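Local coordinates for single-stranded DNA-binding protein (Thermoanaerobacter tengcongensis, PDB 4GS3), which probably binds single-stranded DNA through the oligonucleotide/oligosaccharide-binding (OB) domain, the N-terminal part of a longer protein, that makes up this chain, at residues Phe36-Glu41 and Leu52-Ser57; Glu75-Ser80 and Phe98-Ser103; Thr15-Val20 and Gly69-Ile74; Met64-Gly69 and Ile102-Glu107. One frame throughout, in Å; residues are numbered along the deposited sequence.

Contact 1. Residues Phe36-Glu41 and Leu52-Ser57; sequences FNFILE and LPITIS
Phe36-Glu41 and Leu52-Ser57 run antiparallel as the two arms of a beta hairpin; the axes of the two short segments approach to 4.6 Å, with their N-to-C directions 141° apart, and backbone hydrogen bonds pair Phe36 with Ile56, Phe38 with Ile54 and Leu40 with Leu52. Of these, Leu40 N to Leu52 O (2.8 Å) is the straightest, at 173°. Phe38 and Ile54 carry the apolar side. With CG lodged between the backbone N and the carbonyl carbon (chi1 67°), the Phe38 ring swings across to Ile54, whose CB sits over one ring face, 3.8 Å from the centroid, in a CH-pi contact. Ile54 CG2 touches Phe38 CE1 at 3.6 Å, while Ile56 CG2 meets the same ring at its edge. The other branch of Ile54, through CG1, packs on Leu40 CB at 3.8 Å. Asn37 and Thr55, on the other face, lie alongside each other, and Thr55 OG1 donates to Asn37 OD1 (2.7 Å) nearly along the carbonyl axis and also bonds to Thr96 OG1. The face with Phe38, Leu40 and Ile54 packs against strands 14-20 and 71-82 inside the OB barrel, and strand 93-105 runs beside Leu52-Ser57.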
loop_
_atom_site.group_PDB
_atom_site.type_symbol
_atom_site.label_atom_id
_atom_site.label_comp_id
_atom_site.label_asym_id
_atom_site.label_seq_id
_atom_site.Cartn_x
_atom_site.Cartn_y
_atom_site.Cartn_z
ATOM N N PHE A 36 -6.035 5.876 -3.083
ATOM C CA PHE A 36 -6.387 4.532 -3.470
ATOM C C PHE A 36 -6.009 3.552 -2.348
ATOM O O PHE A 36 -4.999 3.755 -1.676
ATOM C CB PHE A 36 -5.641 4.127 -4.706
ATOM C CG PHE A 36 -5.991 4.992 -5.901
ATOM C CD1 PHE A 36 -5.370 6.224 -6.046
ATOM C CD2 PHE A 36 -6.924 4.592 -6.790
ATOM C CE1 PHE A 36 -5.691 7.035 -7.102
ATOM C CE2 PHE A 36 -7.227 5.399 -7.899
ATOM C CZ PHE A 36 -6.615 6.608 -8.035
ATOM N N ASN A 37 -6.794 2.525 -2.196
ATOM C CA ASN A 37 -6.503 1.434 -1.293
ATOM C C ASN A 37 -6.217 0.174 -2.090
ATOM O O ASN A 37 -6.815 -0.044 -3.149
ATOM C CB ASN A 37 -7.765 1.138 -0.449
ATOM C CG ASN A 37 -8.133 2.220 0.522
ATOM O OD1 ASN A 37 -7.303 2.813 1.202
ATOM N ND2 ASN A 37 -9.421 2.477 0.625
ATOM N N PHE A 38 -5.347 -0.699 -1.578
ATOM C CA PHE A 38 -5.130 -1.996 -2.174
ATOM C C PHE A 38 -4.569 -2.925 -1.100
ATOM O O PHE A 38 -4.076 -2.471 -0.075
ATOM C CB PHE A 38 -4.224 -1.949 -3.395
ATOM C CG PHE A 38 -2.804 -1.572 -3.153
ATOM C CD1 PHE A 38 -2.414 -0.247 -3.076
ATOM C CD2 PHE A 38 -1.831 -2.542 -3.020
ATOM C CE1 PHE A 38 -1.101 0.116 -2.915
ATOM C CE2 PHE A 38 -0.504 -2.191 -2.854
ATOM C CZ PHE A 38 -0.152 -0.857 -2.817
ATOM N N ILE A 39 -4.587 -4.229 -1.374
ATOM C CA ILE A 39 -3.993 -5.213 -0.497
ATOM C C ILE A 39 -2.675 -5.700 -1.060
ATOM O O ILE A 39 -2.571 -5.987 -2.256
ATOM C CB ILE A 39 -4.963 -6.408 -0.347
ATOM C CG1 ILE A 39 -6.315 -5.944 0.218
ATOM C CG2 ILE A 39 -4.340 -7.535 0.490
ATOM C CD1 ILE A 39 -6.247 -5.207 1.526
ATOM N N LEU A 40 -1.678 -5.787 -0.187
ATOM C CA LEU A 40 -0.356 -6.300 -0.512
ATOM C C LEU A 40 -0.217 -7.692 0.081
ATOM O O LEU A 40 -0.483 -7.880 1.277
ATOM C CB LEU A 40 0.717 -5.352 0.061
ATOM C CG LEU A 40 2.132 -5.588 -0.455
ATOM C CD1 LEU A 40 2.269 -5.063 -1.865
ATOM C CD2 LEU A 40 3.144 -4.956 0.493
ATOM N N GLU A 41 0.237 -8.660 -0.716
ATOM C CA GLU A 41 0.561 -9.995 -0.230
ATOM C C GLU A 41 2.032 -10.052 0.114
ATOM O O GLU A 41 2.891 -9.826 -0.760
ATOM C CB GLU A 41 0.224 -11.037 -1.306
ATOM C CG GLU A 41 0.517 -12.459 -0.933
ATOM C CD GLU A 41 0.271 -13.408 -2.095
ATOM O OE1 GLU A 41 1.007 -13.236 -3.091
ATOM O OE2 GLU A 41 -0.629 -14.254 -1.976
ATOM N N LEU A 52 -2.101 -7.376 3.610
ATOM C CA LEU A 52 -1.948 -6.146 4.352
ATOM C C LEU A 52 -2.537 -4.967 3.598
ATOM O O LEU A 52 -2.351 -4.836 2.397
ATOM C CB LEU A 52 -0.485 -5.879 4.686
ATOM C CG LEU A 52 0.171 -7.033 5.427
ATOM C CD1 LEU A 52 1.617 -6.801 5.694
ATOM C CD2 LEU A 52 -0.523 -7.349 6.748
ATOM N N PRO A 53 -3.249 -4.096 4.308
ATOM C CA PRO A 53 -3.902 -2.937 3.663
ATOM C C PRO A 53 -2.945 -1.788 3.459
ATOM O O PRO A 53 -2.226 -1.377 4.379
ATOM C CB PRO A 53 -4.946 -2.561 4.696
ATOM C CG PRO A 53 -4.282 -2.887 6.024
ATOM C CD PRO A 53 -3.544 -4.159 5.741
ATOM N N ILE A 54 -2.939 -1.262 2.240
ATOM C CA ILE A 54 -2.141 -0.121 1.867
ATOM C C ILE A 54 -3.076 1.009 1.384
ATOM O O ILE A 54 -4.058 0.743 0.694
ATOM C CB ILE A 54 -1.144 -0.449 0.736
ATOM C CG1 ILE A 54 -0.420 -1.786 0.939
ATOM C CG2 ILE A 54 -0.168 0.682 0.535
ATOM C CD1 ILE A 54 0.416 -1.913 2.189
ATOM N N THR A 55 -2.709 2.236 1.685
ATOM C CA THR A 55 -3.340 3.433 1.140
ATOM C C THR A 55 -2.267 4.272 0.505
ATOM O O THR A 55 -1.215 4.475 1.124
ATOM C CB THR A 55 -4.095 4.212 2.209
ATOM O OG1 THR A 55 -5.146 3.385 2.727
ATOM C CG2 THR A 55 -4.648 5.546 1.680
ATOM N N ILE A 56 -2.517 4.751 -0.698
ATOM C CA ILE A 56 -1.537 5.529 -1.390
ATOM C C ILE A 56 -2.183 6.654 -2.163
ATOM O O ILE A 56 -3.237 6.510 -2.794
ATOM C CB ILE A 56 -0.729 4.585 -2.308
ATOM C CG1 ILE A 56 0.470 5.313 -2.892
ATOM C CG2 ILE A 56 -1.581 3.936 -3.410
ATOM C CD1 ILE A 56 1.576 4.336 -3.334
ATOM N N SER A 57 -1.507 7.802 -2.134
ATOM C CA SER A 57 -1.850 8.961 -2.934
ATOM C C SER A 57 -1.390 8.771 -4.370
ATOM O O SER A 57 -0.318 8.251 -4.615
ATOM C CB SER A 57 -1.120 10.179 -2.418
ATOM O OG SER A 57 -1.335 11.264 -3.303
#

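Contact 2. Residues Glu75-Ser80 and Phe98-Ser103; sequences EGQLRS and FARDIS
Glu75 and Arg100 meet at a classic beta bulge in the antiparallel pairing of strands 71-82 and 93-105 of the OB fold. Arg100 and Asp101 both lie opposite Glu75, whose carbonyl oxygen accepts from both of their backbone N-H groups. The guanidinium of Arg100 is laid side-on to the carboxylate, the two planes only 2° apart: in a two-point salt bridge NE donates to Glu75 OE2 and NH1 to Glu75 OE1, each bond 2.9 Å long and each using a syn lone pair. The Arg100 chain bends at chi3 (-76°), which turns its flat end back along Glu75 and lays one guanidinium face over Gln77 CB. Glu75 OE1 is also bonded to Thr13 OG1, and Arg100 NH1 to the carbonyl of Asn12, tying the pair to the chain leading into strand 14-20. A leucine in place of Arg100 would probably leave the Glu75 carboxylate without its two-point partner and uncover Gln77 CB.

A second flat pairing is made by Arg79 and Phe98. The guanidinium stacks on the ring with planes 7° apart and centres 3.7 Å apart, a cation-pi contact in which Arg79 CZ lies 3.5 Å from Phe98 CD2. Gln77 OE1, at the guanidinium edge, fixes its rotation by accepting from Arg79 NE at 2.7 Å. In the backbone beside the bulge, Gly76 CA comes to within 3.1 Å of Phe98 O, a spacing in which a beta carbon on Gly76 would collide with that same oxygen.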
loop_
_atom_site.group_PDB
_atom_site.type_symbol
_atom_site.label_atom_id
_atom_site.label_comp_id
_atom_site.label_asym_id
_atom_site.label_seq_id
_atom_site.Cartn_x
_atom_site.Cartn_y
_atom_site.Cartn_z
ATOM N N GLU A 75 7.415 1.872 2.137
ATOM C CA GLU A 75 7.619 2.408 3.452
ATOM C C GLU A 75 6.415 3.271 3.781
ATOM O O GLU A 75 5.991 4.081 2.959
ATOM C CB GLU A 75 8.888 3.246 3.642
ATOM C CG GLU A 75 9.190 3.489 5.148
ATOM C CD GLU A 75 8.448 4.550 5.898
ATOM O OE1 GLU A 75 8.261 4.463 7.135
ATOM O OE2 GLU A 75 7.956 5.511 5.234
ATOM N N GLY A 76 5.903 3.190 5.003
ATOM C CA GLY A 76 4.819 4.038 5.400
ATOM C C GLY A 76 4.538 3.995 6.887
ATOM O O GLY A 76 5.311 3.496 7.653
ATOM N N GLN A 77 3.423 4.579 7.223
ATOM C CA GLN A 77 2.988 4.800 8.587
ATOM C C GLN A 77 1.785 3.919 8.852
ATOM O O GLN A 77 0.847 3.927 8.027
ATOM C CB GLN A 77 2.579 6.263 8.755
ATOM C CG GLN A 77 2.270 6.756 10.142
ATOM C CD GLN A 77 1.954 8.247 10.166
ATOM O OE1 GLN A 77 1.178 8.714 9.334
ATOM N NE2 GLN A 77 2.593 8.976 11.021
ATOM N N LEU A 78 1.711 3.201 9.959
ATOM C CA LEU A 78 0.526 2.415 10.270
ATOM C C LEU A 78 -0.488 3.366 10.907
ATOM O O LEU A 78 -0.232 3.918 11.975
ATOM C CB LEU A 78 0.838 1.257 11.209
ATOM C CG LEU A 78 -0.250 0.255 11.462
ATOM C CD1 LEU A 78 -0.702 -0.434 10.168
ATOM C CD2 LEU A 78 0.191 -0.807 12.479
ATOM N N ARG A 79 -1.625 3.542 10.238
ATOM C CA ARG A 79 -2.645 4.481 10.665
ATOM C C ARG A 79 -3.936 3.781 11.019
ATOM O O ARG A 79 -4.349 2.822 10.368
ATOM C CB ARG A 79 -2.952 5.514 9.564
ATOM C CG ARG A 79 -1.845 6.471 9.295
ATOM C CD ARG A 79 -2.300 7.602 8.356
ATOM N NE ARG A 79 -1.241 8.550 8.130
ATOM C CZ ARG A 79 -1.430 9.717 7.489
ATOM N NH1 ARG A 79 -2.642 10.046 7.069
ATOM N NH2 ARG A 79 -0.379 10.494 7.321
ATOM N N SER A 80 -4.601 4.326 12.039
ATOM C CA SER A 80 -6.005 4.066 12.252
ATOM C C SER A 80 -6.757 5.317 11.800
ATOM O O SER A 80 -6.283 6.447 11.960
ATOM C CB SER A 80 -6.284 3.729 13.714
ATOM O OG SER A 80 -5.925 4.764 14.610
ATOM N N PHE A 98 -0.218 3.680 5.411
ATOM C CA PHE A 98 -0.279 4.882 4.616
ATOM C C PHE A 98 1.098 5.093 4.021
ATOM O O PHE A 98 2.066 5.396 4.713
ATOM C CB PHE A 98 -0.709 6.062 5.484
ATOM C CG PHE A 98 -1.046 7.299 4.711
ATOM C CD1 PHE A 98 -2.312 7.471 4.176
ATOM C CD2 PHE A 98 -0.130 8.286 4.549
ATOM C CE1 PHE A 98 -2.654 8.609 3.503
ATOM C CE2 PHE A 98 -0.448 9.452 3.851
ATOM C CZ PHE A 98 -1.716 9.602 3.318
ATOM N N ALA A 99 1.207 4.911 2.685
ATOM C CA ALA A 99 2.485 4.879 2.042
ATOM C C ALA A 99 3.119 6.266 2.013
ATOM O O ALA A 99 2.481 7.250 1.722
ATOM C CB ALA A 99 2.336 4.335 0.611
ATOM N N ARG A 100 4.413 6.267 2.309
ATOM C CA ARG A 100 5.260 7.444 2.124
ATOM C C ARG A 100 6.199 7.248 0.949
ATOM O O ARG A 100 6.613 8.261 0.343
ATOM C CB ARG A 100 6.041 7.721 3.422
ATOM C CG ARG A 100 5.077 8.261 4.439
ATOM C CD ARG A 100 5.877 8.721 5.639
ATOM N NE ARG A 100 6.345 7.571 6.494
ATOM C CZ ARG A 100 6.184 7.457 7.809
ATOM N NH1 ARG A 100 6.656 6.414 8.462
ATOM N NH2 ARG A 100 5.561 8.388 8.521
ATOM N N ASP A 101 6.606 6.036 0.631
ATOM C CA ASP A 101 7.525 5.757 -0.439
ATOM C C ASP A 101 7.154 4.430 -1.016
ATOM O O ASP A 101 6.755 3.501 -0.294
ATOM C CB ASP A 101 8.992 5.719 0.036
ATOM C CG ASP A 101 9.836 5.530 -1.237
ATOM O OD1 ASP A 101 9.685 6.253 -2.229
ATOM O OD2 ASP A 101 10.655 4.616 -1.317
ATOM N N ILE A 102 7.230 4.334 -2.346
ATOM C CA ILE A 102 6.964 3.084 -3.026
ATOM C C ILE A 102 7.980 2.961 -4.167
ATOM O O ILE A 102 8.264 3.963 -4.849
ATOM C CB ILE A 102 5.527 2.940 -3.502
ATOM C CG1 ILE A 102 5.178 1.500 -4.000
ATOM C CG2 ILE A 102 5.172 3.978 -4.549
ATOM C CD1 ILE A 102 3.683 1.183 -3.967
ATOM N N SER A 103 8.500 1.772 -4.348
ATOM C CA SER A 103 9.362 1.475 -5.468
ATOM C C SER A 103 8.928 0.131 -6.057
ATOM O O SER A 103 8.813 -0.869 -5.360
ATOM C CB SER A 103 10.807 1.367 -5.012
ATOM O OG SER A 103 11.320 2.543 -4.501
#

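Contact 3. Residues Thr15-Val20 and Gly69-Ile74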
loop_
_atom_site.group_PDB
_atom_site.type_symbol
_atom_site.label_atom_id
_atom_site.label_comp_id
_atom_site.label_asym_id
_atom_site.label_seq_id
_atom_site.Cartn_x
_atom_site.Cartn_y
_atom_site.Cartn_z
ATOM N N THR A 15 7.889 -1.171 6.912
ATOM C CA THR A 15 8.522 -1.510 5.616
ATOM C C THR A 15 7.991 -2.868 5.203
ATOM O O THR A 15 8.048 -3.832 5.981
ATOM C CB THR A 15 10.039 -1.493 5.713
ATOM O OG1 THR A 15 10.473 -0.190 6.105
ATOM C CG2 THR A 15 10.641 -1.811 4.340
ATOM N N LEU A 16 7.529 -2.951 3.950
ATOM C CA LEU A 16 6.974 -4.182 3.387
ATOM C C LEU A 16 7.553 -4.407 2.006
ATOM O O LEU A 16 7.701 -3.443 1.230
ATOM C CB LEU A 16 5.460 -4.082 3.249
ATOM C CG LEU A 16 4.688 -3.804 4.552
ATOM C CD1 LEU A 16 3.247 -3.519 4.229
ATOM C CD2 LEU A 16 4.791 -4.955 5.539
ATOM N N VAL A 17 7.813 -5.659 1.663
ATOM C CA VAL A 17 8.122 -6.048 0.285
ATOM C C VAL A 17 7.154 -7.137 -0.075
ATOM O O VAL A 17 7.087 -8.177 0.591
ATOM C CB VAL A 17 9.563 -6.535 0.133
ATOM C CG1 VAL A 17 9.790 -6.891 -1.346
ATOM C CG2 VAL A 17 10.571 -5.496 0.594
ATOM N N GLY A 18 6.365 -6.938 -1.120
ATOM C CA GLY A 18 5.413 -7.949 -1.537
ATOM C C GLY A 18 4.761 -7.594 -2.859
ATOM O O GLY A 18 5.284 -6.747 -3.610
ATOM N N LYS A 19 3.660 -8.257 -3.157
ATOM C CA LYS A 19 3.005 -8.110 -4.440
ATOM C C LYS A 19 1.624 -7.527 -4.287
ATOM O O LYS A 19 0.866 -7.848 -3.369
ATOM C CB LYS A 19 2.883 -9.468 -5.156
ATOM C CG LYS A 19 4.254 -9.916 -5.701
ATOM C CD LYS A 19 4.250 -11.178 -6.463
ATOM C CE LYS A 19 5.661 -11.673 -6.780
ATOM N NZ LYS A 19 5.502 -12.704 -7.845
ATOM N N VAL A 20 1.247 -6.648 -5.213
ATOM C CA VAL A 20 -0.098 -6.114 -5.270
ATOM C C VAL A 20 -1.040 -7.280 -5.455
ATOM O O VAL A 20 -0.909 -8.019 -6.463
ATOM C CB VAL A 20 -0.228 -5.066 -6.398
ATOM C CG1 VAL A 20 -1.680 -4.574 -6.521
ATOM C CG2 VAL A 20 0.745 -3.896 -6.194
ATOM N N GLY A 69 -0.115 -8.159 -9.199
ATOM C CA GLY A 69 1.053 -8.909 -9.465
ATOM C C GLY A 69 2.339 -8.101 -9.436
ATOM O O GLY A 69 3.391 -8.673 -9.388
ATOM N N THR A 70 2.216 -6.774 -9.445
ATOM C CA THR A 70 3.413 -5.919 -9.371
ATOM C C THR A 70 4.089 -6.109 -8.021
ATOM O O THR A 70 3.411 -6.108 -6.986
ATOM C CB THR A 70 2.999 -4.433 -9.531
ATOM O OG1 THR A 70 2.336 -4.253 -10.766
ATOM C CG2 THR A 70 4.170 -3.472 -9.457
ATOM N N ARG A 71 5.413 -6.227 -8.015
ATOM C CA ARG A 71 6.174 -6.361 -6.776
ATOM C C ARG A 71 6.694 -4.981 -6.390
ATOM O O ARG A 71 7.206 -4.257 -7.227
ATOM C CB ARG A 71 7.323 -7.330 -6.985
ATOM C CG ARG A 71 7.960 -7.737 -5.693
ATOM C CD ARG A 71 9.066 -8.702 -5.998
ATOM N NE ARG A 71 9.635 -9.240 -4.795
ATOM C CZ ARG A 71 10.912 -9.587 -4.652
ATOM N NH1 ARG A 71 11.835 -9.411 -5.584
ATOM N NH2 ARG A 71 11.263 -10.124 -3.508
ATOM N N VAL A 72 6.579 -4.670 -5.099
ATOM C CA VAL A 72 6.905 -3.344 -4.598
ATOM C C VAL A 72 7.580 -3.464 -3.235
ATOM O O VAL A 72 7.362 -4.393 -2.475
ATOM C CB VAL A 72 5.671 -2.452 -4.496
ATOM C CG1 VAL A 72 5.050 -2.187 -5.827
ATOM C CG2 VAL A 72 4.621 -3.024 -3.545
ATOM N N LYS A 73 8.374 -2.435 -2.951
ATOM C CA LYS A 73 8.809 -2.133 -1.588
ATOM C C LYS A 73 8.086 -0.865 -1.163
ATOM O O LYS A 73 8.137 0.155 -1.883
ATOM C CB LYS A 73 10.300 -1.940 -1.491
ATOM C CG LYS A 73 10.796 -1.632 -0.100
ATOM C CD LYS A 73 12.288 -1.525 -0.016
ATOM C CE LYS A 73 12.789 -1.279 1.355
ATOM N NZ LYS A 73 14.254 -1.019 1.440
ATOM N N ILE A 74 7.433 -0.892 -0.007
ATOM C CA ILE A 74 6.699 0.212 0.538
ATOM C C ILE A 74 7.257 0.586 1.884
ATOM O O ILE A 74 7.519 -0.309 2.712
ATOM C CB ILE A 74 5.207 -0.107 0.694
ATOM C CG1 ILE A 74 4.605 -0.367 -0.703
ATOM C CG2 ILE A 74 4.415 0.928 1.425
ATOM C CD1 ILE A 74 3.252 -0.959 -0.694
HETATM O O HOH W 1 3.661 -11.583 -9.753
#
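Val20, Val17 and Ile74 are the residues most covered where Thr15-Val20 lies against Gly69-Ile74. Val20 closes one end: its N donates to Thr70 O (2.8 Å), its O accepts from Gly69 N (2.9 Å), and its CG2 lies alongside Thr70 CB. Ile74 pairs with Leu16 toward the other end, Ile74 N donating to Leu16 O (2.8 Å) and Leu16 N to Ile74 O (2.9 Å). Val17 sits on the face it shares with Lys73 and Arg71. Its CG2 rests against Lys73 CG at 3.9 Å, and CG1, placed opposite the backbone N by chi1 of -179°, reaches toward Val72 O and the guanidinium of Arg71. The two strands form an antiparallel pair of the OB barrel, axes 4.7 Å apart at 173°, with Leu16, Val72 and Ile74 directed to the apolar interior. Cutting Val17 back to an alanine would probably take away the methyls that meet Lys73 CG and the Arg71 guanidinium, leaving both long chains freer to move. Arg71 NH1 bonds to the carbonyl of Pro106. Lys19, extended beyond CG, forms a salt bridge with Glu107 through NZ, and the same nitrogen donates to a water that bonds in turn to Gly69 O (2.9 Å from the water).

Contact 4. Residues Met64-Gly69 and Ile102-Glu107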
loop_
_atom_site.group_PDB
_atom_site.type_symbol
_atom_site.label_atom_id
_atom_site.label_comp_id
_atom_site.label_asym_id
_atom_site.label_seq_id
_atom_site.Cartn_x
_atom_site.Cartn_y
_atom_site.Cartn_z
ATOM N N MET A 64 4.568 5.036 -12.198
ATOM C CA MET A 64 4.603 3.571 -12.177
ATOM C C MET A 64 3.193 3.025 -12.314
ATOM O O MET A 64 2.158 3.652 -12.111
ATOM C CB MET A 64 5.307 3.085 -10.935
ATOM C CG MET A 64 4.678 3.126 -9.568
ATOM S SD MET A 64 5.583 4.055 -8.283
ATOM C CE MET A 64 7.215 3.387 -8.418
ATOM N N ASN A 65 3.218 1.753 -12.672
ATOM C CA ASN A 65 1.997 0.971 -12.811
ATOM C C ASN A 65 2.002 0.083 -11.577
ATOM O O ASN A 65 3.034 -0.549 -11.250
ATOM C CB ASN A 65 1.955 0.276 -14.186
ATOM C CG ASN A 65 1.148 -1.015 -14.152
ATOM O OD1 ASN A 65 1.489 -2.000 -13.473
ATOM N ND2 ASN A 65 0.068 -0.971 -14.929
ATOM N N LEU A 66 0.857 0.073 -10.898
ATOM C CA LEU A 66 0.589 -0.868 -9.827
ATOM C C LEU A 66 -0.534 -1.870 -10.151
ATOM O O LEU A 66 -1.416 -2.108 -9.308
ATOM C CB LEU A 66 0.299 -0.042 -8.565
ATOM C CG LEU A 66 1.455 0.886 -8.153
ATOM C CD1 LEU A 66 0.972 1.710 -6.941
ATOM C CD2 LEU A 66 2.728 0.123 -7.865
ATOM N N GLU A 67 -0.454 -2.554 -11.270
ATOM C CA GLU A 67 -1.386 -3.623 -11.580
ATOM C C GLU A 67 -1.190 -4.809 -10.606
ATOM O O GLU A 67 -0.109 -5.017 -10.035
ATOM C CB GLU A 67 -1.302 -4.112 -13.001
ATOM C CG GLU A 67 -2.371 -3.503 -13.958
ATOM C CD GLU A 67 -2.580 -4.231 -15.262
ATOM O OE1 GLU A 67 -3.277 -3.836 -16.234
ATOM O OE2 GLU A 67 -1.977 -5.350 -15.353
ATOM N N VAL A 68 -2.205 -5.597 -10.429
ATOM C CA VAL A 68 -2.123 -6.851 -9.662
ATOM C C VAL A 68 -0.952 -7.667 -10.131
ATOM O O VAL A 68 -0.769 -7.785 -11.363
ATOM C CB VAL A 68 -3.432 -7.627 -9.698
ATOM C CG1 VAL A 68 -3.223 -9.004 -9.107
ATOM C CG2 VAL A 68 -4.483 -6.820 -8.963
ATOM N N GLY A 69 -0.115 -8.159 -9.199
ATOM C CA GLY A 69 1.053 -8.909 -9.465
ATOM C C GLY A 69 2.339 -8.101 -9.436
ATOM O O GLY A 69 3.391 -8.673 -9.388
ATOM N N ILE A 102 7.230 4.334 -2.346
ATOM C CA ILE A 102 6.964 3.084 -3.026
ATOM C C ILE A 102 7.980 2.961 -4.167
ATOM O O ILE A 102 8.264 3.963 -4.849
ATOM C CB ILE A 102 5.527 2.940 -3.502
ATOM C CG1 ILE A 102 5.178 1.500 -4.000
ATOM C CG2 ILE A 102 5.172 3.978 -4.549
ATOM C CD1 ILE A 102 3.683 1.183 -3.967
ATOM N N SER A 103 8.500 1.772 -4.348
ATOM C CA SER A 103 9.362 1.475 -5.468
ATOM C C SER A 103 8.928 0.131 -6.057
ATOM O O SER A 103 8.813 -0.869 -5.360
ATOM C CB SER A 103 10.807 1.367 -5.012
ATOM O OG SER A 103 11.320 2.543 -4.501
ATOM N N VAL A 104 8.748 0.095 -7.362
ATOM C CA VAL A 104 8.461 -1.137 -8.095
ATOM C C VAL A 104 9.790 -1.826 -8.312
ATOM O O VAL A 104 10.766 -1.220 -8.729
ATOM C CB VAL A 104 7.720 -0.877 -9.409
ATOM C CG1 VAL A 104 7.479 -2.175 -10.161
ATOM C CG2 VAL A 104 6.341 -0.220 -9.178
ATOM N N VAL A 105 9.822 -3.142 -8.052
ATOM C CA VAL A 105 11.023 -3.944 -8.182
ATOM C C VAL A 105 10.736 -5.163 -9.051
ATOM O O VAL A 105 9.595 -5.620 -9.157
ATOM C CB VAL A 105 11.586 -4.341 -6.812
ATOM C CG1 VAL A 105 11.977 -3.104 -6.034
ATOM C CG2 VAL A 105 10.637 -5.224 -6.034
ATOM N N PRO A 106 11.776 -5.759 -9.647
ATOM C CA PRO A 106 11.570 -6.990 -10.406
ATOM C C PRO A 106 11.375 -8.182 -9.500
ATOM O O PRO A 106 11.605 -8.161 -8.276
ATOM C CB PRO A 106 12.835 -7.071 -11.270
ATOM C CG PRO A 106 13.858 -6.313 -10.545
ATOM C CD PRO A 106 13.158 -5.279 -9.740
ATOM N N GLU A 107 10.960 -9.268 -10.111
ATOM C CA GLU A 107 10.874 -10.554 -9.446
ATOM C C GLU A 107 12.195 -11.249 -9.180
ATOM O O GLU A 107 12.310 -11.977 -8.183
ATOM C CB GLU A 107 9.977 -11.503 -10.280
ATOM C CG GLU A 107 8.529 -11.022 -10.066
ATOM C CD GLU A 107 7.614 -12.189 -9.905
ATOM O OE1 GLU A 107 6.728 -12.168 -10.761
ATOM O OE2 GLU A 107 7.805 -13.002 -8.978
ATOM O OXT GLU A 107 13.185 -11.014 -10.060
HETATM O O HOH W 2 6.028 -8.910 -10.302
HETATM O O HOH W 1 3.661 -11.583 -9.753
#
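Met64, Leu66, Ile102 and Val104 form a small apolar cluster where the loop between strands 49-57 and 71-82 of the OB fold lies against the end of strand 93-105. No direct hydrogen bond crosses between the two segments. Val104 CG2 is the meeting point: Met64 CG lies 3.8 Å from it and Leu66 CD2 3.9 Å. Met64 and Val104 pass each other in opposite directions, so the methionine chain runs alongside the valine. Bends at chi2 and chi3 (-50°) turn the thioether along the strand, placing SD 3.8 Å from Ile102 CG2 and CE near the backbone on either side of Ser103, at Ile102 O and Val104 N. Leu66 and Ile102 instead reach toward one another, tip to tip, with Leu66 CD1 4.1 Å from Ile102 CD1.

Behind this first shell, Leu66 also packs on Leu24, Phe61 and Val72, and Ile102 on Val72 and Ile74, which joins the cluster to the barrel interior. The loop is shaped by an Asx turn in which Asn65 OD1 accepts from Glu67 N (3.0 Å), with the donor above the carbonyl plane. Thr70 OG1 bonds to Glu67 O just beyond. At the far end the link between the segments is through water. The water that Lys19 NZ also holds donates to OE1 of Glu107, the C-terminal residue (3.3 Å from that oxygen), as well as to Gly69 O; a second water donates to Gly69 O at 2.8 Å.

Contact 1 lies nearest the chain's centre and contact 4 farthest out. Contacts 2 and 3 share strand 71-82, and contacts 2 and 4 share strand 93-105. Contact 1 touches contacts 2 and 3 through probable backbone bonds, Thr55 O to Ala99 N and Glu41 N to Lys19 O, and meets Ile102, which contacts 2 and 4 share, through Ile56. Contacts 1 and 3 are regular ladders with apolar side chains turned inward, but contact 3 lines its outer face with Lys19, Arg71 and Lys73; contact 2 interrupts its ladder with a bulge and adds a salt bridge and a cation-pi stack. Contact 4 replaces backbone pairing with apolar contacts and waters, and joins contact 3 at Gly69 and through one common water.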